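Long-range contacts in myosin-2 (Saccharomyces cerevisiae, PDB 6IXO), which carries organelles and other cargo along polarized actin cables as a class V myosin, represented here by its globular cargo-binding tail domain: residues 25-30 and 403-408; 182-187 and 257-262; 296-301 and 329-334; 394-399 and 407-412. All blocks are in the same frame, centred on the assembly; numbering follows the deposited sequence.

Interaction 1: 25-30 and 403-408; sequences QEITEG and PSTKRI
The carboxylate of Glu-26 grips the first turn of helix 403-415 through three hydrogen bonds. OE2 accepts Ser-404 N at 2.9 Å with an N-H...O angle of 164°, and OE1 accepts Thr-405 N at 2.8 Å. Both amides meet syn lone pairs, so the forked end of the acid straddles two consecutive backbone N-H groups. OE1 takes a further donor on its anti side: Thr-405 OG1 lies 2.8 Å from it, slightly out of the carboxylate plane. That hydroxyl can join its own amide because it stands beside the backbone N (chi1 -60°). Pro-403 closes over the other oxygen, its CD 3.4 Å from Glu-26 OE2.

In the next shell, Ile-27 CD1 rests 3.5 Å from Thr-405 OG1, the two side chains crossing at about a right angle, while Ile-27 itself leans on Phe-77 of helix 71-90. The Glu-26 chain is extended beyond CG and spans the gap between segments 25-30 and 403-408, whose axes approach to 9.6 Å, with 113° between their N-to-C directions. One turn on, Ile-408 packs against Leu-13, Leu-16 and Leu-17 of helix 6-18, so helix 403-415 also rests on a third helix. The chemistry is that of a negative group set at the positive end of a helix dipole: three donors and the dipole would probably stabilise the ionised form of this buried carboxylate.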
loop_
_atom_site.group_PDB
_atom_site.type_symbol
_atom_site.label_atom_id
_atom_site.label_comp_id
_atom_site.label_asym_id
_atom_site.label_seq_id
_atom_site.Cartn_x
_atom_site.Cartn_y
_atom_site.Cartn_z
ATOM N N GLN A 25 -11.540 -14.707 23.073
ATOM C CA GLN A 25 -11.059 -15.857 22.300
ATOM C C GLN A 25 -11.806 -15.988 20.958
ATOM O O GLN A 25 -11.203 -16.215 19.884
ATOM C CB GLN A 25 -11.201 -17.123 23.154
ATOM C CG GLN A 25 -10.380 -18.302 22.662
ATOM C CD GLN A 25 -11.096 -19.125 21.606
ATOM O OE1 GLN A 25 -12.332 -19.093 21.494
ATOM N NE2 GLN A 25 -10.322 -19.870 20.817
ATOM N N GLU A 26 -13.122 -15.832 21.021
ATOM C CA GLU A 26 -13.973 -15.756 19.833
ATOM C C GLU A 26 -13.561 -14.689 18.894
ATOM O O GLU A 26 -13.471 -14.917 17.688
ATOM C CB GLU A 26 -15.448 -15.492 20.234
ATOM C CG GLU A 26 -16.247 -16.710 20.401
ATOM C CD GLU A 26 -17.754 -16.419 20.672
ATOM O OE1 GLU A 26 -18.299 -15.407 20.150
ATOM O OE2 GLU A 26 -18.371 -17.217 21.397
ATOM N N ILE A 27 -13.337 -13.500 19.439
ATOM C CA ILE A 27 -12.976 -12.366 18.594
ATOM C C ILE A 27 -11.591 -12.537 17.993
ATOM O O ILE A 27 -11.414 -12.377 16.778
ATOM C CB ILE A 27 -13.026 -11.051 19.399
ATOM C CG1 ILE A 27 -14.460 -10.798 19.908
ATOM C CG2 ILE A 27 -12.667 -9.908 18.562
ATOM C CD1 ILE A 27 -15.434 -10.530 18.809
ATOM N N THR A 28 -10.603 -12.870 18.822
ATOM C CA THR A 28 -9.234 -12.932 18.280
ATOM C C THR A 28 -9.010 -14.149 17.387
ATOM O O THR A 28 -8.373 -14.047 16.321
ATOM C CB THR A 28 -8.168 -12.904 19.398
ATOM O OG1 THR A 28 -8.324 -14.026 20.257
ATOM C CG2 THR A 28 -8.260 -11.618 20.205
ATOM N N GLU A 29 -9.520 -15.307 17.788
ATOM C CA GLU A 29 -9.263 -16.506 17.003
ATOM C C GLU A 29 -10.284 -16.683 15.873
ATOM O O GLU A 29 -9.925 -17.103 14.800
ATOM C CB GLU A 29 -9.242 -17.753 17.907
ATOM C CG GLU A 29 -8.236 -17.674 19.064
ATOM C CD GLU A 29 -6.778 -17.479 18.595
ATOM O OE1 GLU A 29 -6.309 -18.248 17.718
ATOM O OE2 GLU A 29 -6.106 -16.555 19.107
ATOM N N GLY A 30 -11.557 -16.369 16.112
ATOM C CA GLY A 30 -12.591 -16.597 15.113
ATOM C C GLY A 30 -12.764 -15.438 14.133
ATOM O O GLY A 30 -12.752 -15.616 12.922
ATOM N N PRO A 403 -20.486 -17.934 18.745
ATOM C CA PRO A 403 -21.736 -18.028 19.522
ATOM C C PRO A 403 -22.048 -16.793 20.375
ATOM O O PRO A 403 -23.159 -16.249 20.302
ATOM C CB PRO A 403 -21.503 -19.247 20.412
ATOM C CG PRO A 403 -20.487 -20.112 19.619
ATOM C CD PRO A 403 -19.618 -19.123 18.873
ATOM N N SER A 404 -21.096 -16.377 21.197
ATOM C CA SER A 404 -21.351 -15.254 22.100
ATOM C C SER A 404 -21.477 -13.958 21.321
ATOM O O SER A 404 -22.347 -13.120 21.563
ATOM C CB SER A 404 -20.225 -15.127 23.135
ATOM O OG SER A 404 -20.377 -16.119 24.128
ATOM N N THR A 405 -20.590 -13.803 20.351
ATOM C CA THR A 405 -20.554 -12.575 19.604
ATOM C C THR A 405 -21.848 -12.412 18.856
ATOM O O THR A 405 -22.422 -11.329 18.826
ATOM C CB THR A 405 -19.359 -12.561 18.598
ATOM O OG1 THR A 405 -18.141 -12.693 19.325
ATOM C CG2 THR A 405 -19.344 -11.273 17.867
ATOM N N LYS A 406 -22.310 -13.503 18.252
ATOM C CA LYS A 406 -23.563 -13.487 17.504
ATOM C C LYS A 406 -24.761 -13.216 18.435
ATOM O O LYS A 406 -25.738 -12.541 18.061
ATOM C CB LYS A 406 -23.751 -14.810 16.765
ATOM C CG LYS A 406 -25.124 -14.999 16.136
ATOM C CD LYS A 406 -25.100 -16.136 15.126
ATOM C CE LYS A 406 -26.445 -16.843 15.003
ATOM N NZ LYS A 406 -27.584 -15.886 14.917
ATOM N N ARG A 407 -24.696 -13.733 19.653
ATOM C CA ARG A 407 -25.862 -13.491 20.544
ATOM C C ARG A 407 -25.909 -12.007 20.920
ATOM O O ARG A 407 -26.978 -11.390 20.954
ATOM C CB ARG A 407 -25.776 -14.359 21.780
ATOM C CG ARG A 407 -26.948 -14.118 22.738
ATOM C CD ARG A 407 -28.289 -14.426 22.064
ATOM N NE ARG A 407 -29.398 -14.425 23.030
ATOM C CZ ARG A 407 -30.671 -14.372 22.672
ATOM N NH1 ARG A 407 -30.993 -14.340 21.384
ATOM N NH2 ARG A 407 -31.624 -14.370 23.595
ATOM N N ILE A 408 -24.731 -11.429 21.169
ATOM C CA ILE A 408 -24.652 -10.004 21.485
ATOM C C ILE A 408 -25.248 -9.188 20.339
ATOM O O ILE A 408 -26.114 -8.331 20.534
ATOM C CB ILE A 408 -23.198 -9.554 21.739
ATOM C CG1 ILE A 408 -22.648 -10.151 23.045
ATOM C CG2 ILE A 408 -23.096 -8.041 21.778
ATOM C CD1 ILE A 408 -21.122 -9.991 23.208
#

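Interaction 2: 182-187 and 257-262; sequences ESLPGF and GLQLNY
Gln-259 reaches from its helix into the loop 182-187, touching it with every atom from CB to the amide. Its CB sits 3.3 Å from Ser-183 OG, the hydroxyl that donates to Gln-259 O at 3.0 Å. CG lies 3.8 Å from Leu-184 CD1, and from there the chain runs straight (chi2 179°). At the tip, OE1 accepts Leu-184 N at 3.3 Å, tilted 23° from the amide plane, and also touches Glu-182 CB at 3.1 Å. NE2 comes to the edge of the Phe-187 ring, 3.8 Å from CD2, with ring and amide planes 88° apart. Leu-184 and Phe-187 bound a type II beta turn, which folds Leu-184 CD1 over one ring face. An alanine at Gln-259 is likely to leave Leu-184 N without its acceptor and open a gap beneath the turn. The loop following helix 134-180 thus lies on helix 254-273, which packs on helix 284-294 through Leu-258, Leu-260 and Asn-261.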
loop_
_atom_site.group_PDB
_atom_site.type_symbol
_atom_site.label_atom_id
_atom_site.label_comp_id
_atom_site.label_asym_id
_atom_site.label_seq_id
_atom_site.Cartn_x
_atom_site.Cartn_y
_atom_site.Cartn_z
ATOM N N GLU A 182 12.295 -10.510 -22.076
ATOM C CA GLU A 182 12.237 -9.927 -23.398
ATOM C C GLU A 182 10.810 -9.711 -23.811
ATOM O O GLU A 182 10.041 -10.654 -23.968
ATOM C CB GLU A 182 12.970 -10.810 -24.408
ATOM C CG GLU A 182 14.464 -10.822 -24.181
ATOM C CD GLU A 182 15.206 -11.536 -25.285
ATOM O OE1 GLU A 182 15.049 -12.771 -25.400
ATOM O OE2 GLU A 182 15.915 -10.855 -26.061
ATOM N N SER A 183 10.444 -8.448 -23.961
ATOM C CA SER A 183 9.229 -8.088 -24.683
ATOM C C SER A 183 9.294 -8.616 -26.115
ATOM O O SER A 183 8.280 -8.906 -26.728
ATOM C CB SER A 183 9.054 -6.575 -24.676
ATOM O OG SER A 183 10.307 -5.934 -24.466
ATOM N N LEU A 184 10.500 -8.728 -26.664
ATOM C CA LEU A 184 10.642 -9.367 -27.975
ATOM C C LEU A 184 11.517 -10.603 -27.857
ATOM O O LEU A 184 12.730 -10.529 -28.043
ATOM C CB LEU A 184 11.227 -8.394 -28.997
ATOM C CG LEU A 184 10.480 -7.075 -29.126
ATOM C CD1 LEU A 184 11.475 -6.001 -29.513
ATOM C CD2 LEU A 184 9.304 -7.175 -30.148
ATOM N N PRO A 185 10.902 -11.743 -27.519
ATOM C CA PRO A 185 11.639 -12.999 -27.350
ATOM C C PRO A 185 12.554 -13.284 -28.551
ATOM O O PRO A 185 12.089 -13.191 -29.698
ATOM C CB PRO A 185 10.523 -14.041 -27.229
ATOM C CG PRO A 185 9.366 -13.270 -26.660
ATOM C CD PRO A 185 9.455 -11.913 -27.303
ATOM N N GLY A 186 13.831 -13.564 -28.276
ATOM C CA GLY A 186 14.816 -13.879 -29.306
ATOM C C GLY A 186 15.520 -12.702 -29.973
ATOM O O GLY A 186 16.512 -12.886 -30.688
ATOM N N PHE A 187 15.001 -11.498 -29.740
ATOM C CA PHE A 187 15.483 -10.264 -30.366
ATOM C C PHE A 187 16.967 -10.014 -30.130
ATOM O O PHE A 187 17.708 -9.698 -31.062
ATOM C CB PHE A 187 14.688 -9.083 -29.824
ATOM C CG PHE A 187 14.786 -7.824 -30.639
ATOM C CD1 PHE A 187 14.659 -7.849 -32.029
ATOM C CD2 PHE A 187 14.931 -6.593 -29.998
ATOM C CE1 PHE A 187 14.712 -6.666 -32.762
ATOM C CE2 PHE A 187 14.985 -5.404 -30.727
ATOM C CZ PHE A 187 14.844 -5.443 -32.097
ATOM N N GLY A 257 17.497 -1.410 -25.435
ATOM C CA GLY A 257 16.777 -0.150 -25.216
ATOM C C GLY A 257 15.346 -0.194 -25.756
ATOM O O GLY A 257 14.381 0.266 -25.109
ATOM N N LEU A 258 15.186 -0.763 -26.939
ATOM C CA LEU A 258 13.845 -0.883 -27.531
ATOM C C LEU A 258 12.970 -1.761 -26.601
ATOM O O LEU A 258 11.811 -1.437 -26.289
ATOM C CB LEU A 258 13.944 -1.510 -28.929
ATOM C CG LEU A 258 12.577 -1.540 -29.619
ATOM C CD1 LEU A 258 12.118 -0.113 -29.887
ATOM C CD2 LEU A 258 12.609 -2.366 -30.915
ATOM N N GLN A 259 13.539 -2.867 -26.124
ATOM C CA GLN A 259 12.772 -3.761 -25.244
ATOM C C GLN A 259 12.437 -3.127 -23.928
ATOM O O GLN A 259 11.309 -3.303 -23.417
ATOM C CB GLN A 259 13.501 -5.079 -24.993
ATOM C CG GLN A 259 13.521 -5.884 -26.275
ATOM C CD GLN A 259 14.241 -7.183 -26.139
ATOM O OE1 GLN A 259 13.615 -8.204 -25.871
ATOM N NE2 GLN A 259 15.567 -7.165 -26.319
ATOM N N LEU A 260 13.391 -2.409 -23.353
ATOM C CA LEU A 260 13.120 -1.657 -22.133
ATOM C C LEU A 260 11.991 -0.632 -22.367
ATOM O O LEU A 260 11.098 -0.448 -21.504
ATOM C CB LEU A 260 14.386 -0.963 -21.618
ATOM C CG LEU A 260 14.279 -0.107 -20.344
ATOM C CD1 LEU A 260 13.896 -1.015 -19.103
ATOM C CD2 LEU A 260 15.626 0.615 -20.035
ATOM N N ASN A 261 12.044 0.057 -23.501
ATOM C CA ASN A 261 10.998 1.012 -23.878
ATOM C C ASN A 261 9.647 0.307 -23.831
ATOM O O ASN A 261 8.712 0.809 -23.201
ATOM C CB ASN A 261 11.279 1.609 -25.279
ATOM C CG ASN A 261 10.075 2.369 -25.853
ATOM O OD1 ASN A 261 9.320 2.970 -25.133
ATOM N ND2 ASN A 261 9.896 2.303 -27.153
ATOM N N TYR A 262 9.546 -0.867 -24.454
ATOM C CA TYR A 262 8.240 -1.547 -24.530
ATOM C C TYR A 262 7.796 -1.979 -23.124
ATOM O O TYR A 262 6.616 -1.861 -22.775
ATOM C CB TYR A 262 8.294 -2.769 -25.449
ATOM C CG TYR A 262 8.451 -2.448 -26.921
ATOM C CD1 TYR A 262 8.314 -1.149 -27.388
ATOM C CD2 TYR A 262 8.750 -3.457 -27.843
ATOM C CE1 TYR A 262 8.454 -0.865 -28.771
ATOM C CE2 TYR A 262 8.912 -3.189 -29.194
ATOM C CZ TYR A 262 8.760 -1.893 -29.669
ATOM O OH TYR A 262 8.881 -1.639 -31.039
#

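Interaction 3: 296-301 and 329-334; sequences RKYTIE and DYESPI. With SO4 (sulfate ion), chain E.
Edge-on, the Tyr-298 ring meets the backbone of 329-334: Ser-332 O and Ile-334 CA lie near its plane, the latter 4.1 Å from CE1, and Pro-333 O approaches CE1 obliquely at 3.4 Å. The other flat group, the Arg-296 guanidinium, turns its edge to a sulfate ion probably left from crystallisation; NH2 donates to O1 at 3.0 Å. The phenol of Tyr-298 donates to Ser-332 O at 2.7 Å, 21° out of the carbonyl plane, with a C=O...O angle of 129°.

Within the Dilute family region, this joins the turn entering helix 300-309 to the loop that leads into helix 336-350. Thr-299 is the N-cap of the first helix, its OG1 accepting Asp-302 N, while Asp-302 OD2 holds both Tyr-298 N and Arg-296 NE. A phenylalanine in place of Tyr-298 would probably leave Ser-332 O without its hydroxyl donor and the loop less firmly held. Glu-331 CG passes 3.5 Å from the phenol oxygen; its carboxylate, 85° from the ring plane, is occupied by Tyr-325 OH and Ala-328 N. Lys-297 O is buried with no polar partner, facing Ile-334 CG2 at 3.7 Å.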
loop_
_atom_site.group_PDB
_atom_site.type_symbol
_atom_site.label_atom_id
_atom_site.label_comp_id
_atom_site.label_asym_id
_atom_site.label_seq_id
_atom_site.Cartn_x
_atom_site.Cartn_y
_atom_site.Cartn_z
ATOM N N ARG A 296 20.683 8.746 -31.145
ATOM C CA ARG A 296 22.004 8.836 -31.733
ATOM C C ARG A 296 22.958 9.434 -30.723
ATOM O O ARG A 296 22.623 10.392 -30.014
ATOM C CB ARG A 296 21.957 9.676 -32.996
ATOM C CG ARG A 296 22.945 9.238 -34.051
ATOM C CD ARG A 296 22.880 10.139 -35.260
ATOM N NE ARG A 296 23.310 11.492 -34.962
ATOM C CZ ARG A 296 23.293 12.493 -35.837
ATOM N NH1 ARG A 296 22.882 12.277 -37.088
ATOM N NH2 ARG A 296 23.697 13.709 -35.471
ATOM N N LYS A 297 24.140 8.846 -30.667
ATOM C CA LYS A 297 25.184 9.238 -29.735
ATOM C C LYS A 297 26.498 9.440 -30.506
ATOM O O LYS A 297 27.509 8.858 -30.135
ATOM C CB LYS A 297 25.350 8.158 -28.657
ATOM C CG LYS A 297 24.144 8.078 -27.677
ATOM C CD LYS A 297 24.141 6.825 -26.805
ATOM C CE LYS A 297 23.867 5.571 -27.634
ATOM N NZ LYS A 297 22.398 5.429 -27.888
ATOM N N TYR A 298 26.487 10.259 -31.561
ATOM C CA TYR A 298 27.658 10.343 -32.440
ATOM C C TYR A 298 28.301 11.721 -32.543
ATOM O O TYR A 298 29.490 11.824 -32.808
ATOM C CB TYR A 298 27.273 9.831 -33.825
ATOM C CG TYR A 298 27.019 8.337 -33.798
ATOM C CD1 TYR A 298 27.841 7.483 -33.058
ATOM C CD2 TYR A 298 25.940 7.779 -34.465
ATOM C CE1 TYR A 298 27.602 6.112 -33.015
ATOM C CE2 TYR A 298 25.690 6.419 -34.407
ATOM C CZ TYR A 298 26.523 5.594 -33.698
ATOM O OH TYR A 298 26.256 4.248 -33.683
ATOM N N THR A 299 27.529 12.778 -32.325
ATOM C CA THR A 299 28.078 14.124 -32.368
ATOM C C THR A 299 27.969 14.819 -31.008
ATOM O O THR A 299 27.160 14.429 -30.147
ATOM C CB THR A 299 27.361 14.990 -33.406
ATOM O OG1 THR A 299 26.073 15.368 -32.896
ATOM C CG2 THR A 299 27.194 14.232 -34.728
ATOM N N ILE A 300 28.795 15.842 -30.825
ATOM C CA ILE A 300 28.702 16.712 -29.662
ATOM C C ILE A 300 27.271 17.183 -29.416
ATOM O O ILE A 300 26.733 17.076 -28.300
ATOM C CB ILE A 300 29.618 17.938 -29.836
ATOM C CG1 ILE A 300 31.087 17.512 -29.788
ATOM C CG2 ILE A 300 29.305 19.003 -28.783
ATOM C CD1 ILE A 300 31.474 16.792 -28.516
ATOM N N GLU A 301 26.637 17.683 -30.467
ATOM C CA GLU A 301 25.265 18.150 -30.336
ATOM C C GLU A 301 24.311 17.038 -29.896
ATOM O O GLU A 301 23.367 17.287 -29.125
ATOM C CB GLU A 301 24.779 18.757 -31.642
ATOM C CG GLU A 301 23.497 19.529 -31.459
ATOM C CD GLU A 301 22.863 19.905 -32.769
ATOM O OE1 GLU A 301 23.470 19.615 -33.822
ATOM O OE2 GLU A 301 21.758 20.486 -32.743
ATOM N N ASP A 329 26.888 -5.444 -34.407
ATOM C CA ASP A 329 27.552 -5.593 -35.703
ATOM C C ASP A 329 26.938 -4.590 -36.692
ATOM O O ASP A 329 25.715 -4.413 -36.710
ATOM C CB ASP A 329 27.369 -7.014 -36.224
ATOM C CG ASP A 329 28.124 -8.059 -35.390
ATOM O OD1 ASP A 329 28.990 -7.687 -34.572
ATOM O OD2 ASP A 329 27.841 -9.262 -35.564
ATOM N N TYR A 330 27.777 -3.936 -37.493
ATOM C CA TYR A 330 27.327 -2.981 -38.525
ATOM C C TYR A 330 26.816 -1.661 -37.935
ATOM O O TYR A 330 26.371 -0.794 -38.673
ATOM C CB TYR A 330 26.256 -3.612 -39.472
ATOM C CG TYR A 330 26.769 -4.933 -40.013
ATOM C CD1 TYR A 330 27.844 -4.967 -40.917
ATOM C CD2 TYR A 330 26.282 -6.138 -39.521
ATOM C CE1 TYR A 330 28.367 -6.181 -41.367
ATOM C CE2 TYR A 330 26.782 -7.353 -39.962
ATOM C CZ TYR A 330 27.844 -7.368 -40.872
ATOM O OH TYR A 330 28.351 -8.571 -41.293
ATOM N N GLU A 331 26.895 -1.502 -36.618
ATOM C CA GLU A 331 26.538 -0.222 -35.962
ATOM C C GLU A 331 27.823 0.590 -35.723
ATOM O O GLU A 331 28.840 0.017 -35.358
ATOM C CB GLU A 331 25.785 -0.459 -34.621
ATOM C CG GLU A 331 25.485 0.828 -33.867
ATOM C CD GLU A 331 24.750 0.577 -32.551
ATOM O OE1 GLU A 331 24.589 -0.609 -32.148
ATOM O OE2 GLU A 331 24.335 1.576 -31.920
ATOM N N SER A 332 27.808 1.900 -35.970
ATOM C CA SER A 332 29.036 2.700 -35.809
ATOM C C SER A 332 29.433 2.783 -34.342
ATOM O O SER A 332 28.581 2.985 -33.481
ATOM C CB SER A 332 28.850 4.107 -36.360
ATOM O OG SER A 332 28.497 4.048 -37.732
ATOM N N PRO A 333 30.738 2.645 -34.033
ATOM C CA PRO A 333 31.160 2.793 -32.625
ATOM C C PRO A 333 30.901 4.209 -32.122
ATOM O O PRO A 333 30.900 5.141 -32.926
ATOM C CB PRO A 333 32.687 2.527 -32.677
ATOM C CG PRO A 333 32.962 2.029 -33.983
ATOM C CD PRO A 333 31.893 2.522 -34.935
ATOM N N ILE A 334 30.693 4.388 -30.826
ATOM C CA ILE A 334 30.648 5.734 -30.255
ATOM C C ILE A 334 32.044 6.364 -30.330
ATOM O O ILE A 334 32.970 5.824 -29.744
ATOM C CB ILE A 334 30.172 5.709 -28.807
ATOM C CG1 ILE A 334 28.734 5.182 -28.767
ATOM C CG2 ILE A 334 30.191 7.114 -28.214
ATOM C CD1 ILE A 334 28.190 4.964 -27.382
HETATM S S SO4 E . 23.508 15.745 -38.352
HETATM O O1 SO4 E . 24.460 15.973 -37.270
HETATM O O2 SO4 E . 24.163 15.976 -39.636
HETATM O O3 SO4 E . 23.021 14.372 -38.283
HETATM O O4 SO4 E . 22.378 16.658 -38.207
#

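Interaction 4: 394-399 and 407-412; sequences AYIPAW and RIVDLV
An extended stretch of loop, residues 394-396, packs through Ala-394 and Ile-396 against Val-409 of helix 403-415, the last helix of the cargo-binding domain; the chain runs roughly opposite in direction to this helix, which it enters only a few residues later. The backbone angles of Tyr-395 (-136°/138°) support the extended reading. No hydrogen bond crosses the contact, so the evidence for it is packing alone, with 190 Å² buried in total.

Val-409 is the centrepiece. Its CG1 branch, anti to the backbone N, fits between two methyl groups: Ala-394 CB at 3.6 Å and Ile-396 CG2 at the same 3.6 Å. The backbone between them closes the fit, Tyr-395 N lying 3.9 Å from Val-409 CG1. Tyr-395 itself points away from the helix and makes a cation-pi contact with Arg-49. Ala-394, which is poorly ordered, also comes near the next turn of the helix, where Ala-394 CB lies 4.4 Å from Val-412 CG1.

Helix 53-67 completes the apolar layer, with Ile-57 against Ile-396 and Ile-60 against Ala-394, so that Ala-394 and Ile-396 contact both helices. Of the two branches of Ile-396, CG2 does the touching: it sits between the backbone N and the carbonyl carbon. The side chains of Ile-396 and Val-409 cross obliquely, and CG2 of Ile-396 comes within 3.8 Å of Val-409 CB.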
loop_
_atom_site.group_PDB
_atom_site.type_symbol
_atom_site.label_atom_id
_atom_site.label_comp_id
_atom_site.label_asym_id
_atom_site.label_seq_id
_atom_site.Cartn_x
_atom_site.Cartn_y
_atom_site.Cartn_z
ATOM N N ALA A 394 -27.067 -3.800 13.217
ATOM C CA ALA A 394 -26.218 -4.861 13.745
ATOM C C ALA A 394 -26.204 -6.065 12.811
ATOM O O ALA A 394 -27.233 -6.724 12.639
ATOM C CB ALA A 394 -26.701 -5.270 15.139
ATOM N N TYR A 395 -25.043 -6.351 12.217
ATOM C CA TYR A 395 -24.913 -7.454 11.262
ATOM C C TYR A 395 -23.670 -8.301 11.470
ATOM O O TYR A 395 -22.593 -7.774 11.705
ATOM C CB TYR A 395 -24.898 -6.915 9.836
ATOM C CG TYR A 395 -24.394 -7.896 8.790
ATOM C CD1 TYR A 395 -25.122 -9.040 8.457
ATOM C CD2 TYR A 395 -23.220 -7.655 8.098
ATOM C CE1 TYR A 395 -24.670 -9.932 7.471
ATOM C CE2 TYR A 395 -22.766 -8.532 7.118
ATOM C CZ TYR A 395 -23.491 -9.671 6.810
ATOM O OH TYR A 395 -23.019 -10.539 5.837
ATOM N N ILE A 396 -23.826 -9.618 11.358
ATOM C CA ILE A 396 -22.701 -10.546 11.446
ATOM C C ILE A 396 -22.908 -11.688 10.452
ATOM O O ILE A 396 -23.928 -12.353 10.501
ATOM C CB ILE A 396 -22.518 -11.087 12.902
ATOM C CG1 ILE A 396 -21.780 -12.416 12.905
ATOM C CG2 ILE A 396 -23.854 -11.303 13.625
ATOM C CD1 ILE A 396 -21.589 -12.933 14.319
ATOM N N PRO A 397 -21.948 -11.901 9.528
ATOM C CA PRO A 397 -22.093 -12.857 8.414
ATOM C C PRO A 397 -22.434 -14.298 8.803
ATOM O O PRO A 397 -22.425 -14.637 9.977
ATOM C CB PRO A 397 -20.720 -12.819 7.739
ATOM C CG PRO A 397 -20.199 -11.459 8.044
ATOM C CD PRO A 397 -20.680 -11.149 9.433
ATOM N N ALA A 398 -22.680 -15.129 7.790
ATOM C CA ALA A 398 -23.327 -16.434 7.951
ATOM C C ALA A 398 -22.346 -17.576 8.083
ATOM O O ALA A 398 -22.590 -18.542 8.799
ATOM C CB ALA A 398 -24.250 -16.705 6.776
ATOM N N TRP A 399 -21.230 -17.483 7.384
ATOM C CA TRP A 399 -20.234 -18.513 7.523
ATOM C C TRP A 399 -19.562 -18.421 8.904
ATOM O O TRP A 399 -18.866 -19.359 9.312
ATOM C CB TRP A 399 -19.221 -18.430 6.380
ATOM C CG TRP A 399 -18.516 -17.130 6.348
ATOM C CD1 TRP A 399 -18.904 -15.994 5.694
ATOM C CD2 TRP A 399 -17.310 -16.812 7.030
ATOM N NE1 TRP A 399 -17.998 -14.983 5.918
ATOM C CE2 TRP A 399 -17.009 -15.460 6.739
ATOM C CE3 TRP A 399 -16.451 -17.535 7.861
ATOM C CZ2 TRP A 399 -15.889 -14.819 7.253
ATOM C CZ3 TRP A 399 -15.329 -16.892 8.369
ATOM C CH2 TRP A 399 -15.065 -15.548 8.065
ATOM N N ARG A 407 -24.696 -13.733 19.653
ATOM C CA ARG A 407 -25.862 -13.491 20.544
ATOM C C ARG A 407 -25.909 -12.007 20.920
ATOM O O ARG A 407 -26.978 -11.390 20.954
ATOM C CB ARG A 407 -25.776 -14.359 21.780
ATOM C CG ARG A 407 -26.948 -14.118 22.738
ATOM C CD ARG A 407 -28.289 -14.426 22.064
ATOM N NE ARG A 407 -29.398 -14.425 23.030
ATOM C CZ ARG A 407 -30.671 -14.372 22.672
ATOM N NH1 ARG A 407 -30.993 -14.340 21.384
ATOM N NH2 ARG A 407 -31.624 -14.370 23.595
ATOM N N ILE A 408 -24.731 -11.429 21.169
ATOM C CA ILE A 408 -24.652 -10.004 21.485
ATOM C C ILE A 408 -25.248 -9.188 20.339
ATOM O O ILE A 408 -26.114 -8.331 20.534
ATOM C CB ILE A 408 -23.198 -9.554 21.739
ATOM C CG1 ILE A 408 -22.648 -10.151 23.045
ATOM C CG2 ILE A 408 -23.096 -8.041 21.778
ATOM C CD1 ILE A 408 -21.122 -9.991 23.208
ATOM N N VAL A 409 -24.787 -9.461 19.128
ATOM C CA VAL A 409 -25.301 -8.725 17.994
ATOM C C VAL A 409 -26.799 -8.913 17.828
ATOM O O VAL A 409 -27.511 -7.941 17.570
ATOM C CB VAL A 409 -24.543 -9.121 16.695
ATOM C CG1 VAL A 409 -25.200 -8.497 15.507
ATOM C CG2 VAL A 409 -23.113 -8.657 16.801
ATOM N N ASP A 410 -27.300 -10.133 18.027
ATOM C CA ASP A 410 -28.742 -10.358 17.934
ATOM C C ASP A 410 -29.516 -9.604 19.016
ATOM O O ASP A 410 -30.635 -9.124 18.780
ATOM C CB ASP A 410 -29.085 -11.856 18.025
ATOM C CG ASP A 410 -28.524 -12.673 16.848
ATOM O OD1 ASP A 410 -28.051 -12.080 15.849
ATOM O OD2 ASP A 410 -28.564 -13.922 16.925
ATOM N N LEU A 411 -28.945 -9.529 20.214
ATOM C CA LEU A 411 -29.652 -8.887 21.324
ATOM C C LEU A 411 -29.647 -7.380 21.102
ATOM O O LEU A 411 -30.655 -6.724 21.279
ATOM C CB LEU A 411 -29.015 -9.241 22.666
ATOM C CG LEU A 411 -29.281 -10.648 23.189
ATOM C CD1 LEU A 411 -28.326 -10.943 24.317
ATOM C CD2 LEU A 411 -30.737 -10.808 23.623
ATOM N N VAL A 412 -28.506 -6.834 20.691
ATOM C CA VAL A 412 -28.446 -5.424 20.343
ATOM C C VAL A 412 -29.486 -5.106 19.278
ATOM O O VAL A 412 -30.267 -4.154 19.406
ATOM C CB VAL A 412 -27.066 -5.018 19.828
ATOM C CG1 VAL A 412 -27.147 -3.665 19.162
ATOM C CG2 VAL A 412 -26.064 -5.018 20.972
#

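The four contacts form two groups on opposite sides of the chain's centre in this all-helical domain. Interactions 1 and 4 have centres 10 Å apart and share helix 403-415, with Arg-407 and Ile-408 common to both; they touch where Lys-406 CB packs on Ile-396 CD1 at 3.8 Å. Interactions 2 and 3, centres 21 Å apart, do not touch but both fall in the Dilute family region. Centres of interactions 1 and 3 are 72 Å apart. Along the chain, interaction 1 spans from near the start to the C-terminal helix, enclosing interactions 2 and 3, which follow in series before interaction 4. Both chain termini therefore gather at one end of an elongated tail domain.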